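PDB 3L23: sugar phosphate isomerase/epimerase from Parabacteroides distasonis, which binds a magnesium ion in a xylose isomerase-like TIM barrel and probably acts as a sugar phosphate isomerase or epimerase. Local coordinates for residues S209-E214 and P235-V240; M215-T220 and G253-E258. All blocks are in the same frame, centred on the assembly; numbering follows the deposited sequence.

Interaction 1: residues S209-E214 and P235-V240; sequences SKVYFE and PDRIKV. With EDO (1,2-ethanediol), chain G.
Arg237 reaches back along the neighbouring strand and lays its guanidinium beside the start of 211-214. Its NH2 gives an almost straight hydrogen bond to Val211 O (2.9 Å, 178° at the hydrogen), with the oxygen in the guanidinium plane but the nitrogen standing 47° out of the carbonyl plane. Water 1 bridges the same carbonyl to Arg237 NE. Bends at chi2 and chi3 curl the chain so that one guanidinium face meets the rim of the Phe213 ring, Arg237 NH2 lying 3.7 Å from Phe213 CE1, with the two planes 74° apart. Were Arg237 replaced by an alanine, Val211 O would probably lose its charged donor and the Phe213 edge the group packed on it.

The backbones pair as adjacent parallel strands of the TIM barrel: Phe213 N donates to Arg237 O (2.9 Å) and Phe213 O accepts from Lys239 N (3.0 Å). A beta bulge then shifts the register by one, setting Glu214 opposite Val240. On that face the extended Glu214 chain passes Val240 CG1, which lies 3.4 Å from Glu214 OE2, and Glu214 OE1 is hydrogen-bonded to His79 NE2; the metal ligands His165 and His242 are close by. The solvent-exposed Lys239 lays CG against Tyr212 CB, 3.8 Å away. Further out, Arg237 NH1 and NH2 are hydrogen-bonded to Leu203 O and Thr206 OG1, fixing the guanidinium's rotation.

Interaction 2: residues M215-T220 and G253-E258; sequences MDVYWT and GMMNFE. With MG (magnesium ion), chain B.
Met255, a selenomethionine, pushes its methyl into the first turn of the helix that starts at Val217. Met255 CE lies 3.6 Å from Val217 O and 3.8 Å from Val217 CG2, and this is the tight part of the contact. The bend at chi2 brings Met255 SE to 4.2 Å from Tyr218 CD1, and the bend at chi3 (-61°) turns CE to Val217. Met255 CB sits over one face of the Phe257 ring, whose edge faces Val217 CG2.

The junction belongs to the C-terminal end of a TIM-barrel strand, where these enzymes carry their metal site. Asp216, the last strand residue, binds the magnesium through OD2 (2.0 Å), with His165, His242, Glu275 and two waters completing the shell. Its OD1 caps the helix, accepting from Trp219 N at 3.0 Å and 173°, met from above the carboxylate plane. One carboxylate therefore ties the ion to the helix start.

The looser side is Met254, partly exposed and modelled in two conformers: in one of them Met254 SE only grazes the edge of the Tyr218 ring, 4.4 Å from Tyr218 CE1, a less certain contact. The Tyr218 hydroxyl is hydrogen-bonded to Arg246 NE.

From the N terminus, the chain builds the earlier barrel strands before reaching strand 211-216, where it passes directly from residues 209-214 of interaction 1 into residues 215-220 of interaction 2. After helices 217-222 and 227-233 it returns at 235-240, where interaction 1 closes a parallel strand-helix-strand loop. It then continues through strand 238-243 to 253-258, and there interaction 2 closes its own loop at the start of helix 257-267. The segments alternate, so the two loops cross. Interaction 1 joins neighbouring barrel strands; interaction 2 joins the end of strand 211-216 and its following helix to the loop and first turn of helix 257-267. They meet where Val240 O probably accepts a hydrogen bond from Met215 N.

Interaction 1: residues S209-E214 and P235-V240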
# COMPACT_ATOMS: atom_id res chain seq x y z
N SER A 209 5.60 -17.08 -5.24
CA SER A 209 6.63 -17.27 -4.23
C SER A 209 7.46 -16.00 -4.08
O SER A 209 8.32 -15.93 -3.20
CB SER A 209 7.55 -18.44 -4.60
OG SER A 209 8.43 -18.10 -5.67
N LYS A 210 7.24 -15.03 -4.95
CA LYS A 210 8.02 -13.79 -4.96
C LYS A 210 7.23 -12.47 -4.74
O LYS A 210 7.77 -11.52 -4.14
CB LYS A 210 8.73 -13.66 -6.28
CG LYS A 210 9.66 -14.78 -6.58
CD LYS A 210 10.38 -14.58 -7.91
CE LYS A 210 11.17 -15.82 -8.29
NZ LYS A 210 12.55 -15.76 -7.95
N VAL A 211 6.00 -12.42 -5.26
CA VAL A 211 5.16 -11.19 -5.27
C VAL A 211 3.85 -11.47 -4.59
O VAL A 211 3.23 -12.51 -4.84
CB VAL A 211 4.88 -10.77 -6.72
CG1 VAL A 211 3.83 -9.65 -6.84
CG2 VAL A 211 6.22 -10.41 -7.46
N TYR A 212 3.43 -10.55 -3.72
CA TYR A 212 2.13 -10.63 -3.06
C TYR A 212 1.47 -9.28 -3.23
O TYR A 212 2.10 -8.28 -3.63
CB TYR A 212 2.25 -10.98 -1.55
CG TYR A 212 2.96 -9.90 -0.78
CD1 TYR A 212 4.35 -9.88 -0.71
CD2 TYR A 212 2.26 -8.90 -0.11
CE1 TYR A 212 5.02 -8.84 -0.04
CE2 TYR A 212 2.90 -7.87 0.53
CZ TYR A 212 4.28 -7.85 0.58
OH TYR A 212 4.91 -6.79 1.22
N PHE A 213 0.20 -9.24 -2.88
CA PHE A 213 -0.63 -8.08 -3.07
C PHE A 213 -1.21 -7.53 -1.76
O PHE A 213 -1.62 -8.29 -0.86
CB PHE A 213 -1.76 -8.41 -4.09
CG PHE A 213 -1.23 -8.68 -5.48
CD1 PHE A 213 -0.73 -9.88 -5.84
CD2 PHE A 213 -1.14 -7.64 -6.40
CE1 PHE A 213 -0.16 -10.09 -7.09
CE2 PHE A 213 -0.57 -7.84 -7.67
CZ PHE A 213 -0.09 -9.04 -8.01
N GLU A 214 -1.19 -6.20 -1.65
CA GLU A 214 -1.88 -5.49 -0.58
C GLU A 214 -3.09 -4.91 -1.28
O GLU A 214 -2.95 -3.89 -1.95
CB GLU A 214 -1.01 -4.38 0.02
CG GLU A 214 -1.69 -3.53 1.09
CD GLU A 214 -0.81 -2.47 1.61
OE1 GLU A 214 -0.37 -1.62 0.82
OE2 GLU A 214 -0.53 -2.46 2.82
N PRO A 235 -6.80 -16.36 -2.57
CA PRO A 235 -6.45 -16.33 -1.15
C PRO A 235 -4.96 -16.53 -0.93
O PRO A 235 -4.44 -16.15 0.11
CB PRO A 235 -7.23 -17.51 -0.57
CG PRO A 235 -7.50 -18.40 -1.67
CD PRO A 235 -7.62 -17.54 -2.90
N ASP A 236 -4.28 -17.11 -1.91
CA ASP A 236 -2.83 -17.32 -1.85
C ASP A 236 -1.99 -16.06 -2.18
O ASP A 236 -0.77 -16.05 -1.93
CB ASP A 236 -2.40 -18.46 -2.80
CG ASP A 236 -2.85 -18.24 -4.29
OD1 ASP A 236 -3.97 -17.73 -4.60
OD2 ASP A 236 -2.06 -18.69 -5.18
N ARG A 237 -2.61 -15.05 -2.77
CA ARG A 237 -1.88 -13.89 -3.28
C ARG A 237 -2.12 -12.60 -2.51
O ARG A 237 -1.26 -11.73 -2.47
CB ARG A 237 -2.30 -13.64 -4.73
CG ARG A 237 -2.19 -14.85 -5.64
CD ARG A 237 -0.79 -15.48 -5.66
NE ARG A 237 0.31 -14.56 -5.93
CZ ARG A 237 0.65 -14.09 -7.12
NH1 ARG A 237 -0.03 -14.39 -8.21
NH2 ARG A 237 1.70 -13.29 -7.23
N ILE A 238 -3.31 -12.44 -1.94
CA ILE A 238 -3.66 -11.18 -1.26
C ILE A 238 -3.39 -11.35 0.23
O ILE A 238 -4.12 -12.08 0.89
CB ILE A 238 -5.12 -10.80 -1.52
CG1 ILE A 238 -5.34 -10.55 -3.03
CG2 ILE A 238 -5.47 -9.58 -0.64
CD1 ILE A 238 -6.80 -10.62 -3.51
N LYS A 239 -2.33 -10.73 0.73
CA LYS A 239 -1.81 -10.98 2.06
C LYS A 239 -1.96 -9.85 3.05
O LYS A 239 -1.77 -10.06 4.25
CB LYS A 239 -0.33 -11.30 1.96
CG LYS A 239 -0.04 -12.51 1.08
CD LYS A 239 0.03 -13.77 1.85
CE LYS A 239 0.42 -14.98 0.93
NZ LYS A 239 1.63 -14.72 0.05
N VAL A 240 -2.28 -8.65 2.57
CA VAL A 240 -2.44 -7.46 3.41
C VAL A 240 -3.59 -6.66 2.83
O VAL A 240 -3.80 -6.73 1.65
CB VAL A 240 -1.15 -6.59 3.41
CG1 VAL A 240 -1.27 -5.42 4.39
CG2 VAL A 240 0.11 -7.45 3.74
C1 EDO G . 13.27 -13.41 -11.32
O1 EDO G . 14.09 -14.41 -10.71
C2 EDO G . 12.14 -14.10 -12.05
O2 EDO G . 11.43 -14.98 -11.16
O HOH W 1 1.75 -14.46 -3.43

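Interaction 2: residues M215-T220 and G253-E258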
# COMPACT_ATOMS: atom_id res chain seq x y z
N MSE A 215 -4.26 -5.52 -1.08
CA MSE A 215 -5.45 -5.08 -1.82
C MSE A 215 -6.08 -3.89 -1.09
O MSE A 215 -6.39 -3.97 0.11
CB MSE A 215 -6.48 -6.19 -1.96
CG MSE A 215 -7.82 -5.70 -2.49
SE MSE A 215 -8.89 -7.10 -3.24
CE MSE A 215 -8.14 -7.09 -4.98
N ASP A 216 -6.25 -2.78 -1.80
CA ASP A 216 -6.96 -1.63 -1.25
C ASP A 216 -8.42 -1.84 -1.58
O ASP A 216 -8.83 -1.77 -2.75
CB ASP A 216 -6.42 -0.33 -1.80
CG ASP A 216 -7.05 0.89 -1.18
OD1 ASP A 216 -8.28 0.98 -1.20
OD2 ASP A 216 -6.30 1.80 -0.76
N VAL A 217 -9.21 -2.08 -0.54
CA VAL A 217 -10.60 -2.49 -0.79
C VAL A 217 -11.42 -1.38 -1.45
O VAL A 217 -12.33 -1.68 -2.23
CB VAL A 217 -11.29 -3.05 0.49
CG1 VAL A 217 -10.55 -4.28 0.96
CG2 VAL A 217 -11.41 -2.01 1.62
N TYR A 218 -11.18 -0.11 -1.07
CA TYR A 218 -11.92 1.01 -1.63
C TYR A 218 -11.60 1.17 -3.13
O TYR A 218 -12.50 1.33 -3.98
CB TYR A 218 -11.58 2.31 -0.92
CG TYR A 218 -12.12 3.57 -1.57
CD1 TYR A 218 -13.45 3.98 -1.43
CD2 TYR A 218 -11.30 4.40 -2.38
CE1 TYR A 218 -13.91 5.15 -1.99
CE2 TYR A 218 -11.75 5.52 -2.92
CZ TYR A 218 -13.07 5.92 -2.76
OH TYR A 218 -13.56 7.06 -3.31
N TRP A 219 -10.30 1.20 -3.45
CA TRP A 219 -9.95 1.43 -4.83
C TRP A 219 -10.35 0.26 -5.71
O TRP A 219 -10.57 0.43 -6.91
CB TRP A 219 -8.47 1.79 -4.99
CG TRP A 219 -8.22 3.19 -4.54
CD1 TRP A 219 -7.62 3.58 -3.39
CD2 TRP A 219 -8.63 4.40 -5.21
NE1 TRP A 219 -7.64 4.93 -3.29
CE2 TRP A 219 -8.22 5.47 -4.41
CE3 TRP A 219 -9.28 4.66 -6.41
CZ2 TRP A 219 -8.46 6.79 -4.75
CZ3 TRP A 219 -9.50 5.97 -6.79
CH2 TRP A 219 -9.11 7.04 -5.94
N THR A 220 -10.47 -0.93 -5.16
CA THR A 220 -11.02 -2.11 -5.88
C THR A 220 -12.46 -1.87 -6.29
O THR A 220 -12.85 -2.01 -7.48
CB THR A 220 -10.84 -3.44 -5.07
OG1 THR A 220 -9.45 -3.58 -4.75
CG2 THR A 220 -11.30 -4.66 -5.90
N GLY A 253 -22.38 5.27 0.97
CA GLY A 253 -23.15 4.11 0.55
C GLY A 253 -22.35 2.98 -0.05
O GLY A 253 -22.91 1.98 -0.49
N MSE A 254 -21.03 3.13 -0.05
CA MSE A 254 -20.06 2.25 -0.62
C MSE A 254 -19.46 1.45 0.59
O MSE A 254 -19.45 1.96 1.73
CB MSE A 254 -18.99 3.12 -1.34
CG MSE A 254 -19.47 4.59 -1.77
SE MSE A 254 -18.21 5.79 -2.55
CE MSE A 254 -18.13 4.81 -4.31
N MSE A 255 -18.96 0.27 0.35
CA MSE A 255 -18.22 -0.54 1.28
C MSE A 255 -19.12 -1.34 2.25
O MSE A 255 -19.94 -0.80 3.02
CB MSE A 255 -17.16 0.25 2.08
CG MSE A 255 -16.33 1.23 1.26
SE MSE A 255 -15.75 0.56 -0.42
CE MSE A 255 -14.74 -0.85 0.33
N ASN A 256 -18.93 -2.63 2.12
CA ASN A 256 -19.50 -3.59 3.05
C ASN A 256 -18.35 -4.09 3.94
O ASN A 256 -17.73 -5.14 3.68
CB ASN A 256 -20.15 -4.76 2.32
CG ASN A 256 -20.91 -5.68 3.29
OD1 ASN A 256 -20.70 -5.63 4.50
ND2 ASN A 256 -21.83 -6.46 2.76
N PHE A 257 -18.05 -3.34 4.98
CA PHE A 257 -16.94 -3.74 5.87
C PHE A 257 -17.21 -5.05 6.64
O PHE A 257 -16.27 -5.81 6.87
CB PHE A 257 -16.55 -2.60 6.79
CG PHE A 257 -15.92 -1.45 6.08
CD1 PHE A 257 -14.76 -1.63 5.33
CD2 PHE A 257 -16.52 -0.20 6.12
CE1 PHE A 257 -14.20 -0.53 4.67
CE2 PHE A 257 -15.98 0.88 5.46
CZ PHE A 257 -14.82 0.72 4.76
N GLU A 258 -18.46 -5.35 6.99
CA GLU A 258 -18.75 -6.61 7.67
C GLU A 258 -18.29 -7.79 6.82
O GLU A 258 -17.61 -8.68 7.31
CB GLU A 258 -20.23 -6.72 8.05
CG GLU A 258 -20.57 -8.00 8.82
CD GLU A 258 -22.00 -8.07 9.27
OE1 GLU A 258 -22.80 -7.14 8.97
OE2 GLU A 258 -22.34 -9.05 9.95
MG MG B . -4.52 2.56 -0.30
O HOH W 2 -4.86 3.99 -1.85
O HOH W 3 -2.55 3.85 -0.19